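Local coordinates for protein DegT/DnrJ/EryC1/StrS aminotransferase (Brucella abortus 2308, PDB 4QGR) that probably acts as a pyridoxal-phosphate-dependent aminotransferase, moving amino groups between substrates, at residues L123-A128 with V338-L343; A151-I156 with G185-V190; L70-M75 with R222-H227; P106-V111 with K325-Q330. One frame throughout, in Å; residues are numbered along the deposited sequence. Where two conformers were deposited one is given.

Interaction 1 (L123-A128 with V338-L343)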
loop_
_atom_site.group_PDB
_atom_site.type_symbol
_atom_site.label_atom_id
_atom_site.label_comp_id
_atom_site.label_asym_id
_atom_site.label_seq_id
_atom_site.Cartn_x
_atom_site.Cartn_y
_atom_site.Cartn_z
ATOM N N LEU A 123 -23.814 -15.484 13.333
ATOM C CA LEU A 123 -22.852 -15.988 12.367
ATOM C C LEU A 123 -23.288 -17.374 11.848
ATOM O O LEU A 123 -23.303 -17.633 10.632
ATOM C CB LEU A 123 -21.483 -16.115 13.006
ATOM C CG LEU A 123 -20.385 -16.834 12.261
ATOM C CD1 LEU A 123 -20.098 -16.158 10.932
ATOM C CD2 LEU A 123 -19.081 -17.024 13.065
ATOM N N GLU A 124 -23.582 -18.261 12.777
ATOM C CA GLU A 124 -24.027 -19.601 12.429
ATOM C C GLU A 124 -25.263 -19.573 11.517
ATOM O O GLU A 124 -25.344 -20.295 10.504
ATOM C CB GLU A 124 -24.266 -20.423 13.727
ATOM C CG GLU A 124 -24.487 -21.913 13.470
ATOM C CD GLU A 124 -24.289 -22.757 14.728
ATOM O OE1 GLU A 124 -25.001 -22.539 15.728
ATOM O OE2 GLU A 124 -23.405 -23.631 14.732
ATOM N N ALA A 125 -26.231 -18.757 11.888
ATOM C CA ALA A 125 -27.464 -18.591 11.084
ATOM C C ALA A 125 -27.200 -18.016 9.694
ATOM O O ALA A 125 -27.856 -18.431 8.724
ATOM C CB ALA A 125 -28.441 -17.733 11.812
ATOM N N ALA A 126 -26.246 -17.099 9.607
ATOM C CA ALA A 126 -25.873 -16.447 8.361
ATOM C C ALA A 126 -25.241 -17.461 7.412
ATOM O O ALA A 126 -25.560 -17.488 6.221
ATOM C CB ALA A 126 -24.907 -15.292 8.629
ATOM N N ILE A 127 -24.373 -18.324 7.948
ATOM C CA ILE A 127 -23.724 -19.343 7.135
ATOM C C ILE A 127 -24.787 -20.322 6.631
ATOM O O ILE A 127 -24.805 -20.666 5.443
ATOM C CB ILE A 127 -22.662 -20.096 7.917
ATOM C CG1 ILE A 127 -21.475 -19.179 8.187
ATOM C CG2 ILE A 127 -22.255 -21.363 7.172
ATOM C CD1 ILE A 127 -20.574 -19.632 9.287
ATOM N N ALA A 128 -25.690 -20.738 7.520
ATOM C CA ALA A 128 -26.763 -21.644 7.121
ATOM C C ALA A 128 -27.661 -21.043 6.030
ATOM O O ALA A 128 -28.034 -21.746 5.075
ATOM C CB ALA A 128 -27.600 -22.116 8.315
ATOM N N VAL A 338 -27.320 -9.515 4.485
ATOM C CA VAL A 338 -27.167 -9.415 5.939
ATOM C C VAL A 338 -27.763 -10.643 6.586
ATOM O O VAL A 338 -28.693 -11.249 6.089
ATOM C CB VAL A 338 -27.778 -8.123 6.559
ATOM C CG1 VAL A 338 -27.309 -6.877 5.801
ATOM C CG2 VAL A 338 -29.287 -8.166 6.588
ATOM N N ALA A 339 -27.188 -11.026 7.698
ATOM C CA ALA A 339 -27.601 -12.202 8.412
ATOM C C ALA A 339 -29.110 -12.187 8.721
ATOM O O ALA A 339 -29.713 -11.125 8.857
ATOM C CB ALA A 339 -26.791 -12.319 9.701
ATOM N N PRO A 340 -29.709 -13.369 8.874
ATOM C CA PRO A 340 -31.113 -13.439 9.221
ATOM C C PRO A 340 -31.401 -12.707 10.522
ATOM O O PRO A 340 -30.718 -12.918 11.513
ATOM C CB PRO A 340 -31.357 -14.935 9.405
ATOM C CG PRO A 340 -30.324 -15.578 8.549
ATOM C CD PRO A 340 -29.129 -14.716 8.689
ATOM N N GLY A 341 -32.428 -11.888 10.493
ATOM C CA GLY A 341 -32.817 -11.128 11.642
ATOM C C GLY A 341 -32.371 -9.680 11.601
ATOM O O GLY A 341 -32.836 -8.880 12.399
ATOM N N GLY A 342 -31.472 -9.345 10.680
ATOM C CA GLY A 342 -31.017 -7.977 10.527
ATOM C C GLY A 342 -29.964 -7.636 11.570
ATOM O O GLY A 342 -29.499 -8.507 12.275
ATOM N N LEU A 343 -29.646 -6.354 11.685
ATOM C CA LEU A 343 -28.515 -5.898 12.513
ATOM C C LEU A 343 -28.949 -4.793 13.470
ATOM O O LEU A 343 -28.454 -3.669 13.386
ATOM C CB LEU A 343 -27.405 -5.413 11.574
ATOM C CG LEU A 343 -27.091 -6.362 10.416
ATOM C CD1 LEU A 343 -26.209 -5.704 9.344
ATOM C CD2 LEU A 343 -26.441 -7.563 11.026
#
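Pro340, whose ring rests on Ala125 and Ala126, also turns its carbonyl oxygen to the side-chain amide nitrogen, NE2, of Gln122, one turn back along the same helix, 120-133. Gly342 O binds that nitrogen too, so the NE2 of Gln122 is gripped by two carbonyls of the loop and ties it to the helix. Across the two segments themselves the contact is one of small apolar groups and backbone. Ala126 CB meets Ala339 CB methyl to methyl at 3.7 Å, and alanine suits both places because the backbones come so near, CA to CA 4.6 Å. The pyrrolidine ring of Pro340 lies against the helix backbone itself: its CD sits 3.7 Å from Ala126 CA, while its CG is 3.8 Å from Ala125 O and 4.3 Å from Ala125 CB.

The loop folds as a type II beta turn from Ala339 to Gly342, closed by Gly342 N to Ala339 O at 3.1 Å. Proline has a ring-restricted phi that fits the second position, and Gly341 takes the positive phi (101°) of the third, where a CB would collide with the preceding carbonyl oxygen. This turn follows the short outermost strand 337-338 of the large mixed sheet, and Ala339 is still backbone-bonded to Phe108 of the neighbouring strand 105-109. The helix packs on the same sheet: the methyl of Ala126 also touches Phe86 of strand 83-88, and Leu123 and Ile127 lean on Phe86 as well. Solvent reaches the outer side of the contact, at Pro340.

Interaction 2 (A151-I156 with G185-V190)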
loop_
_atom_site.group_PDB
_atom_site.type_symbol
_atom_site.label_atom_id
_atom_site.label_comp_id
_atom_site.label_asym_id
_atom_site.label_seq_id
_atom_site.Cartn_x
_atom_site.Cartn_y
_atom_site.Cartn_z
ATOM N N ALA A 151 -12.322 -11.083 20.147
ATOM C CA ALA A 151 -13.591 -11.726 19.774
ATOM C C ALA A 151 -13.666 -13.154 20.351
ATOM O O ALA A 151 -12.692 -13.682 20.927
ATOM C CB ALA A 151 -13.733 -11.746 18.254
ATOM N N SER A 152 -14.803 -13.805 20.146
ATOM C CA SER A 152 -15.055 -15.094 20.796
ATOM C C SER A 152 -14.557 -16.250 19.975
ATOM O O SER A 152 -15.357 -16.947 19.368
ATOM C CB SER A 152 -16.529 -15.256 21.105
ATOM O OG SER A 152 -16.865 -14.338 22.123
ATOM N N TYR A 153 -13.239 -16.431 19.922
ATOM C CA TYR A 153 -12.638 -17.319 18.918
ATOM C C TYR A 153 -12.974 -18.804 19.102
ATOM O O TYR A 153 -13.014 -19.524 18.096
ATOM C CB TYR A 153 -11.102 -17.104 18.807
ATOM C CG TYR A 153 -10.869 -15.775 18.146
ATOM C CD1 TYR A 153 -11.067 -15.638 16.768
ATOM C CD2 TYR A 153 -10.521 -14.654 18.879
ATOM C CE1 TYR A 153 -10.918 -14.414 16.128
ATOM C CE2 TYR A 153 -10.379 -13.415 18.242
ATOM C CZ TYR A 153 -10.596 -13.311 16.872
ATOM O OH TYR A 153 -10.518 -12.093 16.184
ATOM N N ASN A 154 -13.229 -19.253 20.322
ATOM C CA ASN A 154 -13.541 -20.702 20.477
ATOM C C ASN A 154 -14.855 -21.034 19.825
ATOM O O ASN A 154 -14.925 -21.967 19.038
ATOM C CB ASN A 154 -13.539 -21.140 21.918
ATOM C CG ASN A 154 -12.221 -20.860 22.584
ATOM O OD1 ASN A 154 -11.160 -20.819 21.941
ATOM N ND2 ASN A 154 -12.281 -20.584 23.862
ATOM N N ARG A 155 -15.893 -20.251 20.105
ATOM C CA ARG A 155 -17.181 -20.512 19.480
ATOM C C ARG A 155 -17.176 -20.243 17.954
ATOM O O ARG A 155 -17.831 -20.964 17.174
ATOM C CB ARG A 155 -18.272 -19.747 20.189
ATOM C CG ARG A 155 -18.360 -20.166 21.662
ATOM C CD ARG A 155 -19.392 -19.384 22.429
ATOM N NE ARG A 155 -20.712 -19.804 21.978
ATOM C CZ ARG A 155 -21.795 -19.041 22.005
ATOM N NH1 ARG A 155 -21.736 -17.801 22.471
ATOM N NH2 ARG A 155 -22.940 -19.537 21.551
ATOM N N ILE A 156 -16.464 -19.198 17.528
ATOM C CA ILE A 156 -16.330 -18.915 16.104
ATOM C C ILE A 156 -15.609 -20.041 15.363
ATOM O O ILE A 156 -16.034 -20.468 14.287
ATOM C CB ILE A 156 -15.624 -17.549 15.877
ATOM C CG1 ILE A 156 -16.509 -16.423 16.381
ATOM C CG2 ILE A 156 -15.370 -17.292 14.398
ATOM C CD1 ILE A 156 -15.825 -15.095 16.336
ATOM N N GLY A 185 -3.777 -11.483 17.652
ATOM C CA GLY A 185 -2.845 -11.743 16.570
ATOM C C GLY A 185 -2.619 -13.211 16.282
ATOM O O GLY A 185 -2.319 -13.600 15.114
ATOM N N ALA A 186 -2.810 -14.037 17.302
ATOM C CA ALA A 186 -2.493 -15.427 17.247
ATOM C C ALA A 186 -3.732 -16.353 17.126
ATOM O O ALA A 186 -3.607 -17.575 17.233
ATOM C CB ALA A 186 -1.664 -15.796 18.500
ATOM N N PHE A 187 -4.922 -15.764 16.923
ATOM C CA PHE A 187 -6.160 -16.493 16.682
ATOM C C PHE A 187 -6.407 -16.730 15.173
ATOM O O PHE A 187 -5.771 -16.125 14.304
ATOM C CB PHE A 187 -7.331 -15.749 17.319
ATOM C CG PHE A 187 -7.238 -15.626 18.829
ATOM C CD1 PHE A 187 -7.582 -16.707 19.647
ATOM C CD2 PHE A 187 -6.831 -14.444 19.437
ATOM C CE1 PHE A 187 -7.529 -16.580 21.034
ATOM C CE2 PHE A 187 -6.760 -14.312 20.824
ATOM C CZ PHE A 187 -7.113 -15.403 21.623
ATOM N N GLY A 188 -7.343 -17.622 14.880
ATOM C CA GLY A 188 -7.679 -17.978 13.500
ATOM C C GLY A 188 -6.590 -18.714 12.768
ATOM O O GLY A 188 -5.599 -19.181 13.372
ATOM N N HIS A 189 -6.736 -18.802 11.459
ATOM C CA HIS A 189 -5.682 -19.352 10.594
ATOM C C HIS A 189 -4.525 -18.345 10.412
ATOM O O HIS A 189 -3.360 -18.712 10.194
ATOM C CB HIS A 189 -6.281 -19.739 9.232
ATOM C CG HIS A 189 -7.217 -20.915 9.284
ATOM N ND1 HIS A 189 -8.577 -20.784 9.491
ATOM C CD2 HIS A 189 -6.986 -22.248 9.125
ATOM C CE1 HIS A 189 -9.140 -21.977 9.515
ATOM N NE2 HIS A 189 -8.200 -22.887 9.275
ATOM N N VAL A 190 -4.882 -17.068 10.495
ATOM C CA VAL A 190 -3.982 -15.967 10.230
ATOM C C VAL A 190 -4.570 -14.730 10.913
ATOM O O VAL A 190 -5.802 -14.553 10.981
ATOM C CB VAL A 190 -3.824 -15.750 8.691
ATOM C CG1 VAL A 190 -5.138 -15.347 8.074
ATOM C CG2 VAL A 190 -2.738 -14.778 8.309
#
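The rings of Tyr153 and Phe187 are nearly parallel, with 11° between their planes, but so strongly displaced that little of one lies over the other, and it is the CB of Phe187, not its ring, that sits over the centre of the tyrosine. The pair joins the first turn of helix 153-163 to the loop that leads into strand 190-194 of the large mixed sheet of this fold-type-I aminotransferase. Phe187 CB lies 3.6 Å from the Tyr153 ring centroid and close to the ring normal, a CH-pi contact, while the ring centroids are 4.6 Å apart. In return, Tyr153 CD2 stands over the face of Phe187, toward its rim, 3.4 Å from Phe187 CG. Both side chains place CG beside the backbone N (chi1 -71° in Tyr153, -63° in Phe187), and they cross at about a right angle.

Tyrosine suits its place at both ends: its ring face receives the CB of Phe187, and its OH bonds to Asp145 OD1, an oxygen that Ala151 N also binds. The Tyr153 side chain is about 10 Å from the bound pyridoxal phosphate, so it does not touch the cofactor. On the loop side Glu169 accepts from two backbone nitrogens, Gly185 N and Phe187 N, which positions the phenylalanine; the positive phi of Gly185 and Gly188 lets the chain bend before and after it. Phe187 CD1 lies 3.6 Å from Tyr153 CB.

Interaction 3 (L70-M75 with R222-H227)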
loop_
_atom_site.group_PDB
_atom_site.type_symbol
_atom_site.label_atom_id
_atom_site.label_comp_id
_atom_site.label_asym_id
_atom_site.label_seq_id
_atom_site.Cartn_x
_atom_site.Cartn_y
_atom_site.Cartn_z
ATOM N N LEU A 70 -5.452 -7.797 5.460
ATOM C CA LEU A 70 -6.682 -8.604 5.358
ATOM C C LEU A 70 -6.906 -9.137 3.944
ATOM O O LEU A 70 -7.410 -10.256 3.778
ATOM C CB LEU A 70 -7.887 -7.745 5.759
ATOM C CG LEU A 70 -7.898 -7.213 7.203
ATOM C CD1 LEU A 70 -8.908 -6.105 7.378
ATOM C CD2 LEU A 70 -8.263 -8.366 8.130
ATOM N N GLN A 71 -6.543 -8.341 2.934
ATOM C CA GLN A 71 -6.700 -8.738 1.549
ATOM C C GLN A 71 -5.802 -9.927 1.201
ATOM O O GLN A 71 -6.234 -10.866 0.537
ATOM C CB GLN A 71 -6.356 -7.575 0.625
ATOM C CG GLN A 71 -6.432 -7.865 -0.879
ATOM C CD GLN A 71 -6.065 -6.621 -1.698
ATOM O OE1 GLN A 71 -5.929 -5.527 -1.141
ATOM N NE2 GLN A 71 -5.778 -6.799 -2.975
ATOM N N MET A 72 -4.535 -9.864 1.574
ATOM C CA MET A 72 -3.620 -10.894 1.093
ATOM C C MET A 72 -3.988 -12.329 1.479
ATOM O O MET A 72 -3.879 -13.252 0.645
ATOM C CB MET A 72 -2.177 -10.541 1.433
ATOM C CG MET A 72 -1.694 -9.327 0.640
ATOM S SD MET A 72 0.081 -9.060 0.876
ATOM C CE MET A 72 0.171 -8.083 2.374
ATOM N N PRO A 73 -4.428 -12.557 2.730
ATOM C CA PRO A 73 -4.831 -13.916 3.062
ATOM C C PRO A 73 -6.021 -14.415 2.214
ATOM O O PRO A 73 -6.077 -15.618 1.920
ATOM C CB PRO A 73 -5.211 -13.819 4.524
ATOM C CG PRO A 73 -4.340 -12.729 5.054
ATOM C CD PRO A 73 -4.229 -11.740 3.932
ATOM N N LEU A 74 -6.958 -13.518 1.865
ATOM C CA LEU A 74 -8.059 -13.924 0.981
ATOM C C LEU A 74 -7.516 -14.335 -0.378
ATOM O O LEU A 74 -7.982 -15.328 -0.978
ATOM C CB LEU A 74 -9.069 -12.774 0.809
ATOM C CG LEU A 74 -9.814 -12.352 2.073
ATOM C CD1 LEU A 74 -10.659 -11.101 1.819
ATOM C CD2 LEU A 74 -10.736 -13.438 2.554
ATOM N N MET A 75 -6.516 -13.596 -0.878
ATOM C CA MET A 75 -5.910 -13.925 -2.151
ATOM C C MET A 75 -5.206 -15.280 -2.131
ATOM O O MET A 75 -5.339 -16.086 -3.081
ATOM C CB MET A 75 -4.937 -12.847 -2.625
ATOM C CG MET A 75 -5.569 -11.495 -2.887
ATOM S SD MET A 75 -4.368 -10.221 -3.198
ATOM C CE MET A 75 -3.632 -10.726 -4.734
ATOM N N ARG A 222 4.361 -14.026 1.726
ATOM C CA ARG A 222 5.570 -13.314 1.386
ATOM C C ARG A 222 5.721 -13.192 -0.125
ATOM O O ARG A 222 6.339 -12.240 -0.613
ATOM C CB ARG A 222 6.823 -13.935 2.011
ATOM C CG ARG A 222 6.857 -13.829 3.542
ATOM C CD ARG A 222 8.224 -14.209 4.124
ATOM N NE ARG A 222 8.190 -14.458 5.574
ATOM C CZ ARG A 222 8.182 -13.494 6.503
ATOM N NH1 ARG A 222 8.167 -12.203 6.155
ATOM N NH2 ARG A 222 8.146 -13.826 7.775
ATOM N N SER A 223 5.160 -14.153 -0.856
ATOM C CA SER A 223 5.126 -14.067 -2.298
ATOM C C SER A 223 4.125 -12.998 -2.742
ATOM O O SER A 223 4.455 -12.136 -3.534
ATOM C CB SER A 223 4.756 -15.438 -2.886
ATOM O OG SER A 223 4.424 -15.373 -4.264
ATOM N N VAL A 224 2.922 -13.038 -2.198
ATOM C CA VAL A 224 1.859 -12.146 -2.615
ATOM C C VAL A 224 2.229 -10.679 -2.410
ATOM O O VAL A 224 1.882 -9.820 -3.240
ATOM C CB VAL A 224 0.524 -12.494 -1.881
ATOM C CG1 VAL A 224 -0.548 -11.427 -2.083
ATOM C CG2 VAL A 224 -0.002 -13.832 -2.386
ATOM N N LEU A 225 2.921 -10.365 -1.315
ATOM C CA LEU A 225 3.235 -8.965 -1.028
ATOM C C LEU A 225 4.321 -8.413 -1.913
ATOM O O LEU A 225 4.524 -7.185 -1.944
ATOM C CB LEU A 225 3.570 -8.761 0.451
ATOM C CG LEU A 225 4.904 -9.343 0.936
ATOM C CD1 LEU A 225 6.080 -8.438 0.664
ATOM C CD2 LEU A 225 4.825 -9.623 2.416
ATOM N N PHE A 226 5.004 -9.282 -2.661
ATOM C CA PHE A 226 6.007 -8.853 -3.627
ATOM C C PHE A 226 5.683 -9.388 -5.009
ATOM O O PHE A 226 6.442 -10.196 -5.591
ATOM C CB PHE A 226 7.422 -9.214 -3.169
ATOM C CG PHE A 226 8.520 -8.721 -4.112
ATOM C CD1 PHE A 226 8.407 -7.513 -4.769
ATOM C CD2 PHE A 226 9.648 -9.507 -4.362
ATOM C CE1 PHE A 226 9.408 -7.067 -5.630
ATOM C CE2 PHE A 226 10.658 -9.066 -5.221
ATOM C CZ PHE A 226 10.527 -7.846 -5.856
ATOM N N HIS A 227 4.501 -8.979 -5.493
ATOM C CA HIS A 227 4.021 -9.328 -6.847
ATOM C C HIS A 227 3.966 -10.818 -7.166
ATOM O O HIS A 227 4.124 -11.221 -8.319
ATOM C CB HIS A 227 4.886 -8.624 -7.908
ATOM C CG HIS A 227 4.987 -7.161 -7.693
ATOM N ND1 HIS A 227 3.937 -6.303 -7.943
ATOM C CD2 HIS A 227 5.984 -6.399 -7.198
ATOM C CE1 HIS A 227 4.287 -5.076 -7.619
ATOM N NE2 HIS A 227 5.525 -5.109 -7.164
#
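Met72 carries this contact, with its sulfur 3.5 Å from Leu225 CB and its CG 3.6 Å from Val224 CG1. Two helices meet here, 68-76 and 215-224, each following one of two adjacent antiparallel strands of the large mixed sheet, 59-63 and 208-212. Methionine suits the joint because its thin, flexible chain can slide past Val224: the extended chi2 (-172°) carries SD to Leu225 CB, and the bend at chi3 (-86°) keeps CE near it. Val224 answers with one branch: CG1 lies anti to the backbone N (chi1 169°) and touches both methionines. Pro73, lacking an N-H, leaves the helix kinked just after Met72.

In the next shell, Ile241 and Ser243 pack on Met72, and the backbones of Val224 and Leu225 are bonded to these same two residues, while Leu70 touches pyridoxal phosphate. The second subunit also reaches this region: its Leu101 packs on Met75, and its Glu97 OE1 is hydrogen-bonded to His227 ND1. Within the contact, Met75 is held at its tip, where CE lies 4.1 Å from Val224 CG1.

Interaction 4 (P106-V111 with K325-Q330)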
loop_
_atom_site.group_PDB
_atom_site.type_symbol
_atom_site.label_atom_id
_atom_site.label_comp_id
_atom_site.label_asym_id
_atom_site.label_seq_id
_atom_site.Cartn_x
_atom_site.Cartn_y
_atom_site.Cartn_z
ATOM N N PRO A 106 -19.144 -9.769 0.940
ATOM C CA PRO A 106 -19.322 -9.808 2.379
ATOM C C PRO A 106 -20.753 -10.144 2.744
ATOM O O PRO A 106 -21.708 -9.853 1.985
ATOM C CB PRO A 106 -18.959 -8.389 2.825
ATOM C CG PRO A 106 -19.310 -7.535 1.640
ATOM C CD PRO A 106 -19.031 -8.397 0.419
ATOM N N VAL A 107 -20.905 -10.865 3.846
ATOM C CA VAL A 107 -22.219 -11.101 4.437
ATOM C C VAL A 107 -22.131 -10.548 5.844
ATOM O O VAL A 107 -21.270 -10.980 6.634
ATOM C CB VAL A 107 -22.608 -12.603 4.468
ATOM C CG1 VAL A 107 -23.969 -12.753 5.122
ATOM C CG2 VAL A 107 -22.525 -13.219 3.081
ATOM N N PHE A 108 -22.974 -9.569 6.164
ATOM C CA PHE A 108 -22.883 -8.847 7.435
ATOM C C PHE A 108 -23.571 -9.472 8.642
ATOM O O PHE A 108 -24.695 -9.901 8.560
ATOM C CB PHE A 108 -23.405 -7.414 7.277
ATOM C CG PHE A 108 -22.544 -6.540 6.400
ATOM C CD1 PHE A 108 -21.290 -6.132 6.813
ATOM C CD2 PHE A 108 -23.051 -6.040 5.209
ATOM C CE1 PHE A 108 -20.505 -5.318 6.019
ATOM C CE2 PHE A 108 -22.290 -5.192 4.427
ATOM C CZ PHE A 108 -21.005 -4.830 4.845
ATOM N N VAL A 109 -22.845 -9.572 9.753
ATOM C CA VAL A 109 -23.327 -10.185 10.967
ATOM C C VAL A 109 -23.369 -9.115 12.043
ATOM O O VAL A 109 -22.509 -8.244 12.083
ATOM C CB VAL A 109 -22.395 -11.345 11.377
ATOM C CG1 VAL A 109 -22.962 -12.049 12.628
ATOM C CG2 VAL A 109 -22.244 -12.284 10.209
ATOM N N ASP A 110 -24.334 -9.162 12.940
ATOM C CA ASP A 110 -24.450 -8.149 13.983
ATOM C C ASP A 110 -23.376 -8.398 15.031
ATOM O O ASP A 110 -22.681 -9.438 15.024
ATOM C CB ASP A 110 -25.819 -8.211 14.674
ATOM C CG ASP A 110 -26.316 -6.857 15.159
ATOM O OD1 ASP A 110 -25.594 -5.849 15.066
ATOM O OD2 ASP A 110 -27.495 -6.827 15.597
ATOM N N VAL A 111 -23.259 -7.433 15.946
ATOM C CA VAL A 111 -22.371 -7.563 17.076
ATOM C C VAL A 111 -23.155 -7.678 18.363
ATOM O O VAL A 111 -24.326 -7.273 18.479
ATOM C CB VAL A 111 -21.355 -6.393 17.169
ATOM C CG1 VAL A 111 -20.478 -6.395 15.951
ATOM C CG2 VAL A 111 -22.080 -5.034 17.220
ATOM N N LYS A 325 -21.796 5.342 11.150
ATOM C CA LYS A 325 -22.598 4.630 10.156
ATOM C C LYS A 325 -22.016 3.233 10.029
ATOM O O LYS A 325 -20.892 3.092 9.573
ATOM C CB LYS A 325 -22.557 5.364 8.798
ATOM C CG LYS A 325 -23.913 5.589 8.213
ATOM C CD LYS A 325 -23.892 6.399 6.933
ATOM C CE LYS A 325 -24.867 5.794 5.930
ATOM N NZ LYS A 325 -25.656 6.863 5.268
ATOM N N PRO A 326 -22.754 2.204 10.483
ATOM C CA PRO A 326 -22.248 0.825 10.245
ATOM C C PRO A 326 -22.163 0.523 8.760
ATOM O O PRO A 326 -22.859 1.118 7.960
ATOM C CB PRO A 326 -23.268 -0.052 10.959
ATOM C CG PRO A 326 -24.535 0.729 10.891
ATOM C CD PRO A 326 -24.116 2.197 11.036
ATOM N N LEU A 327 -21.288 -0.388 8.395
ATOM C CA LEU A 327 -21.000 -0.651 7.024
ATOM C C LEU A 327 -22.212 -1.002 6.194
ATOM O O LEU A 327 -22.303 -0.566 5.046
ATOM C CB LEU A 327 -19.928 -1.757 6.908
ATOM C CG LEU A 327 -18.585 -1.382 7.544
ATOM C CD1 LEU A 327 -17.534 -2.431 7.143
ATOM C CD2 LEU A 327 -18.059 0.012 7.165
ATOM N N HIS A 328 -23.130 -1.780 6.750
ATOM C CA HIS A 328 -24.237 -2.265 5.950
ATOM C C HIS A 328 -25.169 -1.134 5.528
ATOM O O HIS A 328 -26.014 -1.339 4.652
ATOM C CB HIS A 328 -25.032 -3.359 6.651
ATOM C CG HIS A 328 -25.923 -2.873 7.745
ATOM N ND1 HIS A 328 -25.442 -2.435 8.960
ATOM C CD2 HIS A 328 -27.268 -2.760 7.812
ATOM C CE1 HIS A 328 -26.451 -2.100 9.738
ATOM N NE2 HIS A 328 -27.570 -2.290 9.067
ATOM N N LEU A 329 -25.044 0.018 6.162
ATOM C CA LEU A 329 -25.855 1.168 5.776
ATOM C C LEU A 329 -25.118 2.126 4.866
ATOM O O LEU A 329 -25.720 3.094 4.387
ATOM C CB LEU A 329 -26.383 1.899 7.003
ATOM C CG LEU A 329 -27.308 1.078 7.884
ATOM C CD1 LEU A 329 -27.601 1.935 9.103
ATOM C CD2 LEU A 329 -28.570 0.564 7.216
ATOM N N GLN A 330 -23.831 1.891 4.608
ATOM C CA GLN A 330 -23.087 2.806 3.746
ATOM C C GLN A 330 -23.326 2.430 2.314
ATOM O O GLN A 330 -23.533 1.257 1.994
ATOM C CB GLN A 330 -21.586 2.809 4.055
ATOM C CG GLN A 330 -21.289 3.330 5.466
ATOM C CD GLN A 330 -19.824 3.500 5.747
ATOM O OE1 GLN A 330 -19.033 3.764 4.844
ATOM N NE2 GLN A 330 -19.435 3.310 7.021
#
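Phe108 points its CB from strand 105-109 toward Leu327 and His328, and its CG lies beside the backbone N (chi1 -68°), which brings the ring against the 3-10 turn 327-329. Most of its ring atoms meet a CB or backbone atom. CG is 4.0 Å from His328 CB, and CD2 is nearer to that same carbon at 3.6 Å. Further out, CE2 reaches His328 CA at 3.8 Å, so the backbone of this residue lies over one ring face. Leu327 CB approaches obliquely, 3.7 Å from CE1 and 3.9 Å from the tip, CZ.

Phenylalanine thus fills the place with a flat group that spans two successive residues of the turn, joining it to the large mixed sheet of this fold-type-I aminotransferase; the Leu327 side chain is about 9 Å from the bound cofactor. The histidine contributes CA and CB here, while its imidazole swings away (chi1 75°) to bond Ser89 OG through ND1 and Glu347 OE2 through NE2. Backbone bonds from Leu329 N to Pro326 O and from Gln330 N to Leu327 O close the turn, and Gln330 NE2 to Lys325 O, 2.9 Å, braces the loop around it. Val87 and Ala96 also pack on Phe108. The contact itself is apolar and undirected, so it probably fixes position by packing, while the two polar bonds of the imidazole fix its rotation.

All four contacts gather on the large mixed sheet and the helices and loops flanking it. Interactions 1 and 4 are neighbours, their centres 11 Å apart: strand 105-109 leads on to helix 120-133, the two share the sheet edge at strands 105-109 and 337-338, and Leu343 packs on His328. Interaction 2 touches interaction 1 through Leu123 and Ile156 (centres about 19 Å apart) and interaction 3 through Val190 and Pro73 (centres about 20 Å apart). Along the chain interaction 2 is nested inside the loops closed by the others, whereas 1, 3 and 4 interlace. Interactions 3 and 4, centres about 25 Å apart, both lie where helix and loop residues meet the second subunit.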